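PDB 5M45: acetone carboxylase alpha subunit from Xanthobacter autotrophicus Py2, which is a carboxylase subunit of the hydantoinase B/oxoprolinase family that carries a manganese ion and works within an assembly of six protein chains. Local coordinates for residues K25-R30 and F263-V268; Y57-S62 and A253-E258; Q362-S367 and R417-R422; S455-A460 and C518-L523; G483-M488 and L500-K505. One frame throughout, in Å; residues are numbered along the deposited sequence.

Contact 1 of 5, residues K25-R30 and F263-V268; sequences KEHRDR and FAYEAV
His-27 and Tyr-265 reach for each other from opposite directions and meet where imidazole NE2 comes up to the phenol oxygen. CB of His-27 leaves helix 24-38 toward helix 257-282. The first torsion sets CG anti to the backbone N (chi1 -175°), which puts the imidazole on the side where Tyr-265 arrives. Beyond CG, one branch runs through ND1, which is taken up by Glu-22 OE1 of the same chain. The other runs through CD2, a carbon that comes no nearer than 3.8 Å to Tyr-265 OH. CE1 lies closer, 3.4 Å from Tyr-265 OH. At the tip, NE2 and Tyr-265 OH form a hydrogen bond of 2.7 Å with an angle of 152°; either could be the donor.

This is a single polar bridge between two helices, 24-38 and 257-282, whose backbones stay well apart here. Helix 257-282 is kinked at this point: the N of Tyr-265 has no bond to the preceding turn. The hydroxyl lies at the edge of the imidazole, near its plane, while the two rings are set obliquely, their planes 75° apart. With ND1 and NE2 both engaged, the imidazole's rotation is fixed from two sides. Glu-22 also pairs through its second oxygen with Arg-30 NE, one turn after His-27. Trp-261 packs edge-to-face with the Tyr-265 ring, and the side chain of Tyr-265 is about 12 Å from the bound 3,6,9,12,15-pentaoxaheptadecan-1-ol.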
# COMPACT_ATOMS: atom_id res chain seq x y z
N LYS A 25 -21.39 0.07 21.29
CA LYS A 25 -22.44 0.69 20.44
C LYS A 25 -23.69 1.07 21.24
O LYS A 25 -24.22 2.15 21.05
CB LYS A 25 -22.81 -0.22 19.25
CG LYS A 25 -23.84 0.42 18.31
CD LYS A 25 -23.99 -0.31 16.99
CE LYS A 25 -25.24 0.11 16.20
NZ LYS A 25 -25.30 1.59 16.02
N GLU A 26 -24.14 0.19 22.16
CA GLU A 26 -25.29 0.49 23.04
C GLU A 26 -25.03 1.76 23.86
O GLU A 26 -25.92 2.64 23.95
CB GLU A 26 -25.61 -0.68 23.98
CG GLU A 26 -26.36 -1.84 23.31
CD GLU A 26 -26.37 -3.13 24.12
OE1 GLU A 26 -25.71 -3.18 25.20
OE2 GLU A 26 -27.05 -4.08 23.64
N HIS A 27 -23.81 1.86 24.41
CA HIS A 27 -23.38 2.97 25.23
C HIS A 27 -23.39 4.30 24.44
O HIS A 27 -24.04 5.28 24.82
CB HIS A 27 -21.98 2.66 25.79
CG HIS A 27 -21.45 3.68 26.76
ND1 HIS A 27 -21.98 3.85 28.03
CD2 HIS A 27 -20.41 4.53 26.68
CE1 HIS A 27 -21.29 4.76 28.68
NE2 HIS A 27 -20.33 5.19 27.88
N ARG A 28 -22.69 4.32 23.32
CA ARG A 28 -22.65 5.52 22.47
C ARG A 28 -24.05 5.91 21.95
O ARG A 28 -24.42 7.07 22.01
CB ARG A 28 -21.67 5.38 21.30
CG ARG A 28 -21.65 6.63 20.43
CD ARG A 28 -20.51 6.72 19.47
NE ARG A 28 -20.58 7.99 18.73
CZ ARG A 28 -21.17 8.19 17.55
NH1 ARG A 28 -21.77 7.18 16.90
NH2 ARG A 28 -21.18 9.40 17.01
N ASP A 29 -24.83 4.94 21.46
CA ASP A 29 -26.18 5.26 20.94
C ASP A 29 -27.09 5.93 22.01
O ASP A 29 -27.84 6.86 21.67
CB ASP A 29 -26.86 4.02 20.34
CG ASP A 29 -26.25 3.57 18.99
OD1 ASP A 29 -25.38 4.25 18.39
OD2 ASP A 29 -26.61 2.47 18.53
N ARG A 30 -27.01 5.46 23.26
CA ARG A 30 -27.78 6.03 24.39
C ARG A 30 -27.36 7.48 24.61
O ARG A 30 -28.20 8.37 24.73
CB ARG A 30 -27.60 5.19 25.69
CG ARG A 30 -28.19 5.84 26.94
CD ARG A 30 -28.24 4.93 28.16
NE ARG A 30 -26.88 4.56 28.60
CZ ARG A 30 -26.09 5.27 29.42
NH1 ARG A 30 -26.45 6.43 29.91
NH2 ARG A 30 -24.90 4.79 29.80
N PHE A 263 -16.60 12.61 35.90
CA PHE A 263 -15.76 13.58 35.20
C PHE A 263 -15.67 13.29 33.70
O PHE A 263 -15.68 14.23 32.87
CB PHE A 263 -14.35 13.58 35.79
CG PHE A 263 -13.46 14.65 35.25
CD1 PHE A 263 -13.52 15.96 35.74
CD2 PHE A 263 -12.51 14.36 34.26
CE1 PHE A 263 -12.65 16.96 35.25
CE2 PHE A 263 -11.65 15.34 33.79
CZ PHE A 263 -11.72 16.64 34.28
N ALA A 264 -15.58 12.00 33.35
CA ALA A 264 -15.37 11.59 31.98
C ALA A 264 -16.51 12.02 31.00
O ALA A 264 -16.23 12.09 29.79
CB ALA A 264 -15.14 10.09 31.90
N TYR A 265 -17.71 12.32 31.51
CA TYR A 265 -18.81 12.88 30.70
C TYR A 265 -19.10 14.35 31.02
O TYR A 265 -19.36 15.14 30.10
CB TYR A 265 -20.06 11.97 30.78
CG TYR A 265 -19.72 10.56 30.36
CD1 TYR A 265 -19.18 9.67 31.28
CD2 TYR A 265 -19.84 10.14 29.05
CE1 TYR A 265 -18.81 8.38 30.91
CE2 TYR A 265 -19.47 8.85 28.67
CZ TYR A 265 -18.97 7.98 29.61
OH TYR A 265 -18.58 6.71 29.26
N GLU A 266 -19.01 14.74 32.29
CA GLU A 266 -19.24 16.14 32.68
C GLU A 266 -18.25 17.10 32.00
O GLU A 266 -18.64 18.20 31.62
CB GLU A 266 -19.20 16.35 34.19
CG GLU A 266 -20.33 15.67 34.98
CD GLU A 266 -20.35 16.03 36.47
OE1 GLU A 266 -19.80 17.12 36.85
OE2 GLU A 266 -20.91 15.20 37.28
N ALA A 267 -16.98 16.67 31.84
CA ALA A 267 -15.95 17.55 31.24
C ALA A 267 -16.31 17.96 29.79
O ALA A 267 -16.02 19.08 29.38
CB ALA A 267 -14.55 16.90 31.31
N VAL A 268 -17.00 17.08 29.06
CA VAL A 268 -17.42 17.36 27.70
C VAL A 268 -18.55 18.40 27.69
O VAL A 268 -18.49 19.43 26.95
CB VAL A 268 -17.86 16.05 26.97
CG1 VAL A 268 -18.20 16.34 25.51
CG2 VAL A 268 -16.80 14.96 27.03

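Contact 2 of 5, residues Y57-S62 and A253-E258; sequences YNKLFS and AEEGIE
The carboxylate of Glu-255 is the flat group here, and the tip of Lys-59 comes to it from above one face, tilted well out of the plane, beside OE2. CE of Lys-59 is modelled over that same face. NZ forms the salt bridge with OE2, the nearer of the two oxygens, but the modelled separation is so short that its exact length, and with it the detail of the lysine tip, is doubtful.

Both chains bend to meet. Glu-255 folds at chi2 (-57°), and Lys-59 turns at chi3 and again at chi4, so the two side chains cross at about a right angle. Beneath the charges, Leu-60 CD2 rests 4.2 Å from Glu-255 CG, the two side chains running antiparallel alongside each other. Lys-59 and Glu-255 are partly exposed, while Leu-60 is buried. Glu-254, the residue before, pairs with Arg-63 one turn after Lys-59, adding a second ionic tie between the same helices.

Ser-62 and Asn-58 of helix 54-75 bond to a chain of another protein in the assembly. Gly-256, with positive phi, makes the corner where helix 227-255 ends and helix 257-282 begins, so helix 54-75 docks beside the corner between two consecutive helices. Leu-60 reaches Val-251 of the first of these helices and Phe-263 of the second, as well as Leu-49 of helix 48-52.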
# COMPACT_ATOMS: atom_id res chain seq x y z
N TYR A 57 -13.40 17.95 41.45
CA TYR A 57 -13.45 18.22 39.99
C TYR A 57 -12.15 18.87 39.49
O TYR A 57 -11.57 18.42 38.49
CB TYR A 57 -14.66 19.10 39.65
CG TYR A 57 -14.95 19.24 38.18
CD1 TYR A 57 -14.41 20.30 37.45
CD2 TYR A 57 -15.83 18.39 37.53
CE1 TYR A 57 -14.71 20.46 36.11
CE2 TYR A 57 -16.13 18.54 36.17
CZ TYR A 57 -15.57 19.57 35.47
OH TYR A 57 -15.87 19.76 34.15
N ASN A 58 -11.70 19.90 40.22
CA ASN A 58 -10.47 20.63 39.88
C ASN A 58 -9.22 19.76 40.05
O ASN A 58 -8.28 19.88 39.25
CB ASN A 58 -10.33 21.90 40.75
CG ASN A 58 -9.06 22.69 40.41
OD1 ASN A 58 -8.10 22.75 41.20
ND2 ASN A 58 -9.04 23.27 39.24
N LYS A 59 -9.21 18.89 41.06
CA LYS A 59 -8.07 18.02 41.26
C LYS A 59 -7.90 17.01 40.10
O LYS A 59 -6.77 16.76 39.65
CB LYS A 59 -8.16 17.29 42.61
CG LYS A 59 -6.96 16.37 42.85
CD LYS A 59 -6.68 16.06 44.31
CE LYS A 59 -7.76 15.27 45.00
NZ LYS A 59 -7.07 14.25 45.94
N LEU A 60 -9.01 16.41 39.66
CA LEU A 60 -8.96 15.51 38.51
C LEU A 60 -8.52 16.27 37.26
O LEU A 60 -7.70 15.76 36.47
CB LEU A 60 -10.31 14.85 38.28
CG LEU A 60 -10.83 13.91 39.36
CD1 LEU A 60 -12.29 13.59 39.11
CD2 LEU A 60 -10.06 12.63 39.35
N PHE A 61 -9.07 17.47 37.06
CA PHE A 61 -8.67 18.32 35.90
C PHE A 61 -7.15 18.57 35.88
O PHE A 61 -6.48 18.36 34.88
CB PHE A 61 -9.44 19.65 35.92
CG PHE A 61 -8.88 20.71 34.99
CD1 PHE A 61 -9.15 20.69 33.64
CD2 PHE A 61 -8.10 21.75 35.50
CE1 PHE A 61 -8.62 21.67 32.79
CE2 PHE A 61 -7.57 22.71 34.68
CZ PHE A 61 -7.82 22.68 33.32
N SER A 62 -6.63 19.00 37.02
CA SER A 62 -5.23 19.38 37.18
C SER A 62 -4.31 18.19 36.93
O SER A 62 -3.39 18.27 36.12
CB SER A 62 -5.02 19.99 38.57
OG SER A 62 -3.63 20.19 38.88
N ALA A 253 -7.46 4.67 41.35
CA ALA A 253 -7.09 4.02 42.63
C ALA A 253 -7.18 5.01 43.78
O ALA A 253 -7.73 4.69 44.81
CB ALA A 253 -5.71 3.42 42.56
N GLU A 254 -6.65 6.21 43.59
CA GLU A 254 -6.65 7.23 44.64
C GLU A 254 -8.02 7.92 44.90
O GLU A 254 -8.37 8.12 46.05
CB GLU A 254 -5.57 8.29 44.40
CG GLU A 254 -5.59 9.36 45.51
CD GLU A 254 -4.38 10.29 45.55
OE1 GLU A 254 -3.78 10.49 44.47
OE2 GLU A 254 -4.05 10.84 46.66
N GLU A 255 -8.76 8.32 43.87
CA GLU A 255 -10.03 9.09 44.04
C GLU A 255 -11.31 8.30 43.87
O GLU A 255 -12.40 8.81 44.19
CB GLU A 255 -10.09 10.27 43.07
CG GLU A 255 -8.89 11.19 43.07
CD GLU A 255 -8.59 11.80 44.46
OE1 GLU A 255 -9.51 11.91 45.31
OE2 GLU A 255 -7.45 12.18 44.71
N GLY A 256 -11.21 7.07 43.37
CA GLY A 256 -12.36 6.20 43.18
C GLY A 256 -12.94 6.30 41.79
O GLY A 256 -12.94 7.37 41.17
N ILE A 257 -13.41 5.17 41.29
CA ILE A 257 -13.97 5.08 39.94
C ILE A 257 -15.24 5.93 39.76
O ILE A 257 -15.44 6.49 38.69
CB ILE A 257 -14.20 3.59 39.49
CG1 ILE A 257 -14.68 3.48 38.03
CG2 ILE A 257 -15.27 2.90 40.36
CD1 ILE A 257 -13.72 4.04 36.98
N GLU A 258 -16.05 6.09 40.80
CA GLU A 258 -17.33 6.85 40.65
C GLU A 258 -17.08 8.32 40.28
O GLU A 258 -17.76 8.86 39.41
CB GLU A 258 -18.20 6.83 41.92
CG GLU A 258 -18.59 5.45 42.41
CD GLU A 258 -19.70 4.88 41.60
OE1 GLU A 258 -20.86 5.13 42.04
OE2 GLU A 258 -19.43 4.15 40.60

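Contact 3 of 5, residues Q362-S367 and R417-R422; sequences QTLIPS and RSYFGR
Tyr-419 drives its phenol end into the loop 362-367, where Thr-363 and Leu-364 receive it. Its hydroxyl donates a hydrogen bond to Thr-363 OG1, 2.8 Å from Tyr-419 OH. Conformation decides the fit. In Tyr-419 the first torsion turns CG anti to the carbonyl carbon (chi1 -56°), and chi2 of only -27° twists the ring well away from the usual upright setting. The ring thus turns its edge to the loop, and Thr-363 OG1 and Leu-364 CD2 both lie near its plane. They come at different corners: Thr-363 OG1 sits 3.3 Å from Tyr-419 CE2, whereas Leu-364 CD2 lies 4.5 Å from Tyr-419 CE1.

On the loop side, Thr-363 swings OG1 outward, opposite its own backbone N (chi1 -175°), which brings the oxygen up to the phenol and leaves CG2 wedged between N and the carbonyl carbon. Leu-364 is extended at chi2, and its end approaches more closely than the start of its side chain suggests: CD2 reaches 3.7 Å from Tyr-419 OH. The phenol oxygen therefore has its polar partner on one flank and a methyl on the other, a hydrogen bond in a buried setting.

Further along the loop, Pro-366 and Ser-367 pack on a chain of another protein. Thr-363 also packs on Trp-412 and Leu-415 of helix 401-422, so the loop following helix 349-361 lies against more than one turn of that helix. Helix 257-282 passes by as well, touching Leu-364 through Leu-275 and Tyr-419 through Met-282.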
# COMPACT_ATOMS: atom_id res chain seq x y z
N GLN A 362 -7.99 28.79 19.22
CA GLN A 362 -7.04 29.89 19.13
C GLN A 362 -7.65 31.29 19.33
O GLN A 362 -6.90 32.28 19.41
CB GLN A 362 -6.26 29.86 17.81
CG GLN A 362 -5.45 28.58 17.64
CD GLN A 362 -4.80 28.43 16.29
OE1 GLN A 362 -4.56 29.39 15.55
NE2 GLN A 362 -4.50 27.18 15.95
N THR A 363 -8.99 31.38 19.42
CA THR A 363 -9.68 32.68 19.47
C THR A 363 -10.91 32.70 20.42
O THR A 363 -10.98 33.57 21.34
CB THR A 363 -10.01 33.20 18.02
OG1 THR A 363 -10.59 34.51 18.08
CG2 THR A 363 -10.97 32.25 17.23
N LEU A 364 -11.85 31.76 20.29
CA LEU A 364 -13.09 31.76 21.11
C LEU A 364 -12.91 31.09 22.47
O LEU A 364 -13.30 31.66 23.49
CB LEU A 364 -14.25 31.04 20.38
CG LEU A 364 -15.02 31.86 19.35
CD1 LEU A 364 -15.94 30.97 18.56
CD2 LEU A 364 -15.83 32.96 20.01
N ILE A 365 -12.31 29.91 22.48
CA ILE A 365 -12.22 29.07 23.70
C ILE A 365 -10.82 28.76 24.30
O ILE A 365 -10.70 27.78 25.03
CB ILE A 365 -13.00 27.74 23.49
CG1 ILE A 365 -12.36 26.86 22.41
CG2 ILE A 365 -14.49 28.00 23.19
CD1 ILE A 365 -13.01 25.49 22.29
N PRO A 366 -9.78 29.58 24.05
CA PRO A 366 -8.46 29.20 24.62
C PRO A 366 -8.40 29.03 26.16
O PRO A 366 -7.54 28.28 26.65
CB PRO A 366 -7.51 30.31 24.15
CG PRO A 366 -8.39 31.47 23.80
CD PRO A 366 -9.72 30.88 23.36
N SER A 367 -9.27 29.69 26.90
CA SER A 367 -9.29 29.51 28.37
C SER A 367 -10.49 28.69 28.90
O SER A 367 -10.73 28.67 30.10
CB SER A 367 -9.12 30.87 29.11
OG SER A 367 -10.16 31.70 28.78
N ARG A 417 -15.32 40.34 12.32
CA ARG A 417 -16.32 41.41 12.18
C ARG A 417 -17.17 41.54 13.44
O ARG A 417 -17.54 42.65 13.81
CB ARG A 417 -17.22 41.21 10.94
CG ARG A 417 -16.50 41.37 9.63
CD ARG A 417 -17.44 41.20 8.44
NE ARG A 417 -16.61 41.06 7.25
CZ ARG A 417 -15.98 42.04 6.63
NH1 ARG A 417 -16.11 43.30 7.04
NH2 ARG A 417 -15.23 41.75 5.55
N SER A 418 -17.49 40.41 14.09
CA SER A 418 -18.24 40.42 15.37
C SER A 418 -17.42 41.09 16.47
O SER A 418 -17.91 41.98 17.17
CB SER A 418 -18.70 38.99 15.78
OG SER A 418 -17.72 38.20 16.43
N TYR A 419 -16.14 40.72 16.57
CA TYR A 419 -15.23 41.30 17.56
C TYR A 419 -15.04 42.80 17.36
O TYR A 419 -15.08 43.58 18.34
CB TYR A 419 -13.84 40.62 17.52
CG TYR A 419 -13.76 39.11 17.70
CD1 TYR A 419 -14.72 38.39 18.41
CD2 TYR A 419 -12.67 38.40 17.17
CE1 TYR A 419 -14.60 37.00 18.60
CE2 TYR A 419 -12.52 37.03 17.36
CZ TYR A 419 -13.48 36.33 18.06
OH TYR A 419 -13.34 34.99 18.24
N PHE A 420 -14.85 43.20 16.11
CA PHE A 420 -14.65 44.60 15.76
C PHE A 420 -15.87 45.47 16.07
O PHE A 420 -15.74 46.56 16.69
CB PHE A 420 -14.24 44.76 14.27
CG PHE A 420 -13.87 46.15 13.91
CD1 PHE A 420 -14.87 47.09 13.56
CD2 PHE A 420 -12.56 46.60 14.06
CE1 PHE A 420 -14.54 48.43 13.33
CE2 PHE A 420 -12.24 47.93 13.82
CZ PHE A 420 -13.21 48.83 13.43
N GLY A 421 -17.04 44.97 15.69
CA GLY A 421 -18.30 45.65 15.98
C GLY A 421 -18.58 45.86 17.44
O GLY A 421 -19.11 46.92 17.84
N ARG A 422 -18.21 44.88 18.26
CA ARG A 422 -18.48 44.92 19.69
C ARG A 422 -17.42 45.67 20.49
O ARG A 422 -17.70 46.08 21.63
CB ARG A 422 -18.65 43.50 20.23
CG ARG A 422 -19.27 43.43 21.60
CD ARG A 422 -19.89 42.08 21.89
NE ARG A 422 -20.54 42.03 23.20
CZ ARG A 422 -21.22 40.99 23.65
NH1 ARG A 422 -21.37 39.89 22.91
NH2 ARG A 422 -21.72 41.00 24.85

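Contact 4 of 5, residues S455-A460 and C518-L523; sequences SFECAA and CGFESL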
# COMPACT_ATOMS: atom_id res chain seq x y z
N SER A 455 10.63 19.34 4.93
CA SER A 455 10.98 20.40 5.86
C SER A 455 9.74 21.00 6.53
O SER A 455 8.75 21.38 5.82
CB SER A 455 11.73 21.55 5.16
OG SER A 455 11.98 22.58 6.08
N PHE A 456 9.83 21.16 7.86
CA PHE A 456 8.80 21.87 8.65
C PHE A 456 9.18 23.35 8.95
O PHE A 456 8.67 23.94 9.91
CB PHE A 456 8.41 21.06 9.92
CG PHE A 456 7.21 20.16 9.72
CD1 PHE A 456 7.30 19.01 8.96
CD2 PHE A 456 5.97 20.46 10.33
CE1 PHE A 456 6.20 18.19 8.77
CE2 PHE A 456 4.89 19.66 10.13
CZ PHE A 456 4.99 18.51 9.37
N GLU A 457 9.97 23.96 8.07
CA GLU A 457 10.17 25.42 8.11
C GLU A 457 8.81 26.13 7.96
O GLU A 457 8.67 27.19 8.55
CB GLU A 457 11.18 25.91 7.03
CG GLU A 457 12.63 25.66 7.44
CD GLU A 457 13.68 26.31 6.55
OE1 GLU A 457 13.48 26.49 5.32
OE2 GLU A 457 14.75 26.65 7.12
N CYS A 458 7.83 25.54 7.26
CA CYS A 458 6.51 26.16 7.10
C CYS A 458 5.53 25.84 8.26
O CYS A 458 4.29 25.99 8.10
CB CYS A 458 5.89 25.89 5.72
SG CYS A 458 5.82 24.13 5.28
N ALA A 459 6.09 25.45 9.41
CA ALA A 459 5.47 25.66 10.70
C ALA A 459 5.53 27.10 11.16
O ALA A 459 4.84 27.45 12.15
CB ALA A 459 6.10 24.73 11.77
N ALA A 460 6.35 27.94 10.50
CA ALA A 460 6.68 29.30 10.95
C ALA A 460 6.39 30.31 9.85
O ALA A 460 7.30 30.85 9.22
CB ALA A 460 8.14 29.34 11.39
N CYS A 518 5.38 38.97 7.87
CA CYS A 518 6.15 38.42 6.76
C CYS A 518 6.43 36.93 6.98
O CYS A 518 6.46 36.44 8.12
CB CYS A 518 7.47 39.19 6.57
SG CYS A 518 7.23 40.83 5.86
N GLY A 519 6.64 36.22 5.87
CA GLY A 519 7.25 34.89 5.94
C GLY A 519 8.79 35.00 6.05
O GLY A 519 9.33 36.00 6.48
N PHE A 520 9.47 33.92 5.68
CA PHE A 520 10.95 33.88 5.58
C PHE A 520 11.34 32.94 4.46
O PHE A 520 10.48 32.33 3.84
CB PHE A 520 11.64 33.54 6.93
CG PHE A 520 11.59 32.08 7.35
CD1 PHE A 520 10.40 31.50 7.78
CD2 PHE A 520 12.76 31.31 7.36
CE1 PHE A 520 10.37 30.14 8.18
CE2 PHE A 520 12.74 29.98 7.78
CZ PHE A 520 11.54 29.39 8.17
N GLU A 521 12.63 32.89 4.15
CA GLU A 521 13.14 32.07 3.07
C GLU A 521 14.50 31.50 3.44
O GLU A 521 15.25 32.09 4.23
CB GLU A 521 13.24 32.86 1.75
CG GLU A 521 14.17 34.05 1.82
CD GLU A 521 14.02 35.04 0.68
OE1 GLU A 521 14.22 36.29 0.89
OE2 GLU A 521 13.73 34.60 -0.46
N SER A 522 14.79 30.33 2.86
CA SER A 522 16.11 29.72 2.99
C SER A 522 16.60 29.25 1.61
O SER A 522 15.82 28.70 0.84
CB SER A 522 16.09 28.54 3.98
OG SER A 522 15.20 27.47 3.61
N LEU A 523 17.90 29.48 1.31
CA LEU A 523 18.52 28.97 0.10
C LEU A 523 19.29 27.72 0.49
O LEU A 523 20.17 27.78 1.37
CB LEU A 523 19.50 29.99 -0.51
CG LEU A 523 20.21 29.59 -1.82
CD1 LEU A 523 19.23 29.22 -2.88
CD2 LEU A 523 21.14 30.67 -2.35
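Glu-457 and Ser-522 make the polar link: the serine hydroxyl donates to Glu-457 OE1 at 2.6 Å from Ser-522 OG, using the carboxylate oxygen's syn lone pair. Beside it, Phe-520 pushes its ring edge into the turn. CE1 of Phe-520 lies 3.3 Å from Ala-460 O, in the ring plane, and 3.4 Å from Glu-457 O. Apolar contacts flank these, with Glu-457 CB 3.7 Å from Phe-520 CZ and Ala-460 CB 4.0 Å from Phe-520 CE1. On the strand, Phe-520 and Ser-522 alternate with Glu-521, so both face the turn. The same carboxylate has more direct partners: Arg-524 and Asn-620 also bond OE1, while Arg-502 and Tyr-499 bond OE2.

A 3-10 turn at 457-459 presents Glu-457, preceded by an ST turn in which Ser-455 OG accepts from Glu-457 N (3.1 Å). Neighbouring Phe-456 packs edge-to-face on His-175, which puts Phe-456 next to a manganese ligand.

Two arginines and three neutral groups thus grip one buried carboxylate, which probably favours its ionised form. Ala-460 O, by contrast, has no hydrogen-bond partner in the model and lies against the edge of the phenylalanine ring.

Contact 5 of 5, residues G483-M488 and L500-K505; sequences GDMGDM and LGRQIK
Gly-486 O is gripped by two nitrogens of Arg-502, which meets it end-on: NH2 at 2.9 Å from Gly-486 O and NH1 at 3.0 Å from Gly-486 O. The loop that offers this carbonyl is shaped by an Asx turn, Asp-484 OD1 accepting from Gly-486 N, and the arginine rises from strand 497-504, an outermost strand of its antiparallel sheet within this chain. A classic beta bulge at Leu-500 and Gly-501, facing Leu-523, comes just before it.

The oxygen lies in the guanidinium plane, only 1° out of it. NH2 approaches nearly along the C=O axis, whereas NH1 stands 42° above the carbonyl plane. A weak third bond runs from Arg-502 NH1 to Met-485 O, at 3.1 Å and a poor angle of 124°. NH1 is shared with the carboxylate of Glu-457.

The two guanidinium faces are covered by a thioether sulfur and a methylene. Met-485 SD sits over one, 3.6 Å from Arg-502 NH2, and Met-488 CG over the other, 3.7 Å from Arg-502 NH2. Both methionines run antiparallel to the arginine, which stays extended from CG to NE and so reaches from strand to loop. A chain of another protein brings basic side chains to Asp-484 and Asp-487, and hydrogen-bonds Asp-487 through a polar side chain too. Back along the arginine stem, Met-488 SD lies 3.8 Å from Arg-502 CD.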
# COMPACT_ATOMS: atom_id res chain seq x y z
N GLY A 483 4.58 27.88 16.82
CA GLY A 483 5.47 27.73 15.68
C GLY A 483 6.94 27.55 16.10
O GLY A 483 7.39 28.03 17.17
N ASP A 484 7.67 26.84 15.25
CA ASP A 484 9.10 26.59 15.40
C ASP A 484 9.65 26.27 14.01
O ASP A 484 9.13 25.38 13.35
CB ASP A 484 9.31 25.40 16.35
CG ASP A 484 10.80 25.25 16.83
OD1 ASP A 484 11.73 25.77 16.15
OD2 ASP A 484 10.98 24.60 17.93
N MET A 485 10.67 27.00 13.56
CA MET A 485 11.33 26.74 12.28
C MET A 485 12.45 25.67 12.34
O MET A 485 12.91 25.20 11.27
CB MET A 485 11.87 28.02 11.63
CG MET A 485 12.98 28.72 12.41
SD MET A 485 13.63 30.23 11.63
CE MET A 485 12.15 31.27 11.59
N GLY A 486 12.82 25.25 13.55
CA GLY A 486 13.93 24.32 13.75
C GLY A 486 15.29 24.98 13.58
O GLY A 486 15.40 26.04 12.91
N ASP A 487 16.30 24.35 14.15
CA ASP A 487 17.70 24.77 13.98
C ASP A 487 18.26 24.29 12.66
O ASP A 487 18.04 23.13 12.26
CB ASP A 487 18.60 24.26 15.11
CG ASP A 487 18.48 25.11 16.38
OD1 ASP A 487 19.13 26.20 16.42
OD2 ASP A 487 17.75 24.72 17.35
N MET A 488 19.00 25.17 11.98
CA MET A 488 19.71 24.81 10.74
C MET A 488 20.60 23.58 10.95
O MET A 488 20.64 22.69 10.10
CB MET A 488 20.55 25.98 10.20
CG MET A 488 19.74 27.10 9.58
SD MET A 488 20.69 28.49 8.88
CE MET A 488 21.19 29.37 10.34
N LEU A 500 22.76 28.03 2.56
CA LEU A 500 23.45 29.24 2.10
C LEU A 500 22.71 30.56 2.45
O LEU A 500 23.21 31.64 2.16
CB LEU A 500 23.65 29.17 0.59
CG LEU A 500 24.48 28.02 -0.00
CD1 LEU A 500 24.65 28.20 -1.52
CD2 LEU A 500 25.84 27.89 0.65
N GLY A 501 21.50 30.47 2.99
CA GLY A 501 20.78 31.63 3.47
C GLY A 501 19.59 31.28 4.38
O GLY A 501 18.96 30.22 4.22
N ARG A 502 19.31 32.17 5.33
CA ARG A 502 18.02 32.21 6.04
C ARG A 502 17.72 33.67 6.32
O ARG A 502 18.49 34.33 7.02
CB ARG A 502 18.13 31.40 7.34
CG ARG A 502 17.04 30.38 7.56
CD ARG A 502 17.11 29.75 8.95
NE ARG A 502 16.29 28.54 9.02
CZ ARG A 502 16.05 27.82 10.11
NH1 ARG A 502 15.25 26.76 10.01
NH2 ARG A 502 16.59 28.16 11.28
N GLN A 503 16.63 34.20 5.74
CA GLN A 503 16.35 35.65 5.71
C GLN A 503 14.84 35.90 5.85
O GLN A 503 14.02 35.16 5.30
CB GLN A 503 16.84 36.21 4.37
CG GLN A 503 16.83 37.72 4.21
CD GLN A 503 17.39 38.23 2.88
OE1 GLN A 503 18.57 38.12 2.63
NE2 GLN A 503 16.53 38.78 2.02
N ILE A 504 14.48 36.99 6.52
CA ILE A 504 13.09 37.47 6.55
C ILE A 504 12.66 37.84 5.11
O ILE A 504 13.45 38.40 4.33
CB ILE A 504 12.96 38.69 7.49
CG1 ILE A 504 13.23 38.29 8.94
CG2 ILE A 504 11.58 39.34 7.34
CD1 ILE A 504 13.32 39.46 9.90
N LYS A 505 11.42 37.48 4.73
CA LYS A 505 10.96 37.59 3.30
C LYS A 505 10.31 38.96 3.04
O LYS A 505 9.15 39.18 3.40
CB LYS A 505 10.00 36.44 2.92
CG LYS A 505 9.62 36.38 1.43
CD LYS A 505 10.80 36.03 0.55
CE LYS A 505 10.41 35.90 -0.90
NZ LYS A 505 11.57 36.20 -1.77

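Along the chain, contact 2 falls between the two halves of contact 1, and the others follow: contact 3, then contact 4, whose span contains contact 5. Contacts 1 and 2 have centres about 17 Å apart, share helix 257-282 and touch directly through Phe-263, Tyr-57, Phe-61 and Leu-60. Contacts 4 and 5, about 6 Å apart between centres, sit on adjacent strands 520-526 and 497-504 of one sheet. Contact 3 stands apart from both groups, its centre about 30 Å from that of contact 1 and 28 Å from that of contact 4. Contacts 1 and 4 lie on opposite sides of the chain's centre, so the helix-helix contacts and the sheet contacts lie in different parts of the subunit.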